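Local coordinates for putative diflavin flavoprotein A 5 (Nostoc sp. PCC 7120, PDB 4FEK) that probably carries electrons from NADH to oxygen, reducing it to water, this chain being the metallo-beta-lactamase-like N-terminal domain of a modular flavodiiron protein, at residues K135-L140 with V145-P150. Sequence-based numbering, arbitrary orientation.
Sequences KETLDL and VLKFLP
Leu-138 and Leu-146 form a hydrogen-bonded antiparallel pair: the N of Leu-138 reaches the O of Leu-146 at 3.1 Å, in the carbonyl plane on a lone pair, and the N of Leu-146 returns to the O of Leu-138 at 2.8 Å, tilted 35° from that carbonyl's plane. Their side chains lie side by side on the buried face, with Leu-138 CD2 4.1 Å from Leu-146 CD2. Leu-140 slants across the same methyl, its CD2 3.8 Å from Leu-146 CD2. On the other side of this row, the Phe-148 ring is met at its edge, in plane, by Leu-138 CB, 3.7 Å from CE1. On the outer face Val-145 is straddled: CG1, anti to the backbone N (chi1 -179°), meets Thr-137 CB at 3.8 Å, whereas CG2 meets Asp-139 OD1, an oxygen also hydrogen-bonded to the N of Gly-141 in the turn. Beyond the paired residues the chains diverge, and a water bridges them, donating to the O of Glu-136 and accepting from the N of Phe-148, each at 2.8 Å. From the other sheet, Tyr-82 meets Leu-138 and Leu-140, Ile-84 meets Leu-146 and Phe-148, and Met-132 meets Leu-138 and Phe-148, while strand 160-164 continues pairing beyond 145-150. This is a short beta hairpin at the margin of the second sheet in the alpha-beta/beta-alpha sandwich of the metallo-beta-lactamase fold, its apolar face turned into the layer between the two sheets.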
loop_
_atom_site.group_PDB
_atom_site.type_symbol
_atom_site.label_atom_id
_atom_site.label_comp_id
_atom_site.label_asym_id
_atom_site.label_seq_id
_atom_site.Cartn_x
_atom_site.Cartn_y
_atom_site.Cartn_z
ATOM N N LYS A 135 17.307 -1.113 8.161
ATOM C CA LYS A 135 18.714 -1.173 7.755
ATOM C C LYS A 135 18.920 -2.078 6.551
ATOM O O LYS A 135 19.624 -1.722 5.596
ATOM C CB LYS A 135 19.578 -1.681 8.911
ATOM C CG LYS A 135 21.068 -1.705 8.608
ATOM C CD LYS A 135 21.733 -0.394 9.008
ATOM C CE LYS A 135 23.192 -0.360 8.585
ATOM N NZ LYS A 135 23.847 0.916 9.001
ATOM N N GLU A 136 18.311 -3.258 6.607
ATOM C CA GLU A 136 18.529 -4.270 5.588
ATOM C C GLU A 136 17.674 -4.027 4.360
ATOM O O GLU A 136 16.589 -3.456 4.443
ATOM C CB GLU A 136 18.272 -5.669 6.149
ATOM C CG GLU A 136 19.307 -6.110 7.171
ATOM C CD GLU A 136 20.721 -6.150 6.602
ATOM O OE1 GLU A 136 20.881 -6.487 5.406
ATOM O OE2 GLU A 136 21.676 -5.843 7.354
ATOM N N THR A 137 18.183 -4.455 3.215
ATOM C CA THR A 137 17.438 -4.354 1.978
ATOM C C THR A 137 17.054 -5.737 1.484
ATOM O O THR A 137 17.520 -6.746 2.010
ATOM C CB THR A 137 18.230 -3.608 0.894
ATOM O OG1 THR A 137 19.469 -4.280 0.658
ATOM C CG2 THR A 137 18.503 -2.165 1.332
ATOM N N LEU A 138 16.183 -5.775 0.480
ATOM C CA LEU A 138 15.771 -7.021 -0.131
ATOM C C LEU A 138 16.013 -6.938 -1.628
ATOM O O LEU A 138 15.377 -6.143 -2.333
ATOM C CB LEU A 138 14.292 -7.289 0.155
ATOM C CG LEU A 138 13.686 -8.558 -0.449
ATOM C CD1 LEU A 138 14.315 -9.809 0.130
ATOM C CD2 LEU A 138 12.177 -8.557 -0.245
ATOM N N ASP A 139 16.934 -7.755 -2.121
ATOM C CA ASP A 139 17.252 -7.740 -3.541
ATOM C C ASP A 139 16.381 -8.746 -4.299
ATOM O O ASP A 139 16.459 -9.955 -4.080
ATOM C CB ASP A 139 18.739 -8.020 -3.762
ATOM C CG ASP A 139 19.156 -7.909 -5.228
ATOM O OD1 ASP A 139 18.366 -7.414 -6.060
ATOM O OD2 ASP A 139 20.299 -8.297 -5.544
ATOM N N LEU A 140 15.549 -8.227 -5.192
ATOM C CA LEU A 140 14.722 -9.065 -6.062
ATOM C C LEU A 140 15.485 -9.476 -7.330
ATOM O O LEU A 140 14.997 -10.293 -8.130
ATOM C CB LEU A 140 13.452 -8.301 -6.453
ATOM C CG LEU A 140 12.163 -8.524 -5.655
ATOM C CD1 LEU A 140 12.441 -8.929 -4.251
ATOM C CD2 LEU A 140 11.231 -7.299 -5.721
ATOM N N VAL A 145 16.414 -3.620 -5.987
ATOM C CA VAL A 145 16.758 -3.658 -4.581
ATOM C C VAL A 145 15.714 -2.829 -3.835
ATOM O O VAL A 145 15.493 -1.658 -4.151
ATOM C CB VAL A 145 18.150 -3.075 -4.328
ATOM C CG1 VAL A 145 18.495 -3.156 -2.846
ATOM C CG2 VAL A 145 19.201 -3.797 -5.175
ATOM N N LEU A 146 15.064 -3.450 -2.860
ATOM C CA LEU A 146 14.032 -2.784 -2.072
ATOM C C LEU A 146 14.608 -2.199 -0.795
ATOM O O LEU A 146 15.248 -2.913 -0.026
ATOM C CB LEU A 146 12.951 -3.792 -1.692
ATOM C CG LEU A 146 11.762 -3.920 -2.642
ATOM C CD1 LEU A 146 12.150 -3.611 -4.050
ATOM C CD2 LEU A 146 11.111 -5.293 -2.518
ATOM N N LYS A 147 14.379 -0.905 -0.573
ATOM C CA LYS A 147 14.725 -0.259 0.692
ATOM C C LYS A 147 13.449 -0.150 1.521
ATOM O O LYS A 147 12.377 0.070 0.966
ATOM C CB LYS A 147 15.304 1.130 0.439
ATOM C CG LYS A 147 16.556 1.104 -0.450
ATOM C CD LYS A 147 17.310 2.428 -0.401
ATOM C CE LYS A 147 18.728 2.281 -0.957
ATOM N NZ LYS A 147 19.460 3.582 -0.945
ATOM N N PHE A 148 13.562 -0.335 2.834
ATOM C CA PHE A 148 12.399 -0.308 3.724
ATOM C C PHE A 148 12.448 0.822 4.745
ATOM O O PHE A 148 13.463 1.017 5.436
ATOM C CB PHE A 148 12.230 -1.665 4.411
ATOM C CG PHE A 148 11.894 -2.771 3.453
ATOM C CD1 PHE A 148 12.903 -3.526 2.862
ATOM C CD2 PHE A 148 10.581 -3.024 3.098
ATOM C CE1 PHE A 148 12.600 -4.533 1.948
ATOM C CE2 PHE A 148 10.276 -4.043 2.189
ATOM C CZ PHE A 148 11.287 -4.790 1.622
ATOM N N LEU A 149 11.348 1.566 4.835
ATOM C CA LEU A 149 11.271 2.712 5.725
ATOM C C LEU A 149 10.068 2.548 6.649
ATOM O O LEU A 149 8.943 2.899 6.292
ATOM C CB LEU A 149 11.158 4.021 4.936
ATOM C CG LEU A 149 12.264 4.387 3.932
ATOM C CD1 LEU A 149 12.142 3.638 2.595
ATOM C CD2 LEU A 149 12.276 5.882 3.689
ATOM N N PRO A 150 10.307 1.997 7.846
ATOM C CA PRO A 150 9.192 1.844 8.780
ATOM C C PRO A 150 8.719 3.228 9.169
ATOM O O PRO A 150 9.538 4.113 9.479
ATOM C CB PRO A 150 9.832 1.128 9.987
ATOM C CG PRO A 150 11.056 0.461 9.414
ATOM C CD PRO A 150 11.559 1.435 8.384
HETATM O O HOH W 1 16.159 -0.756 3.746
#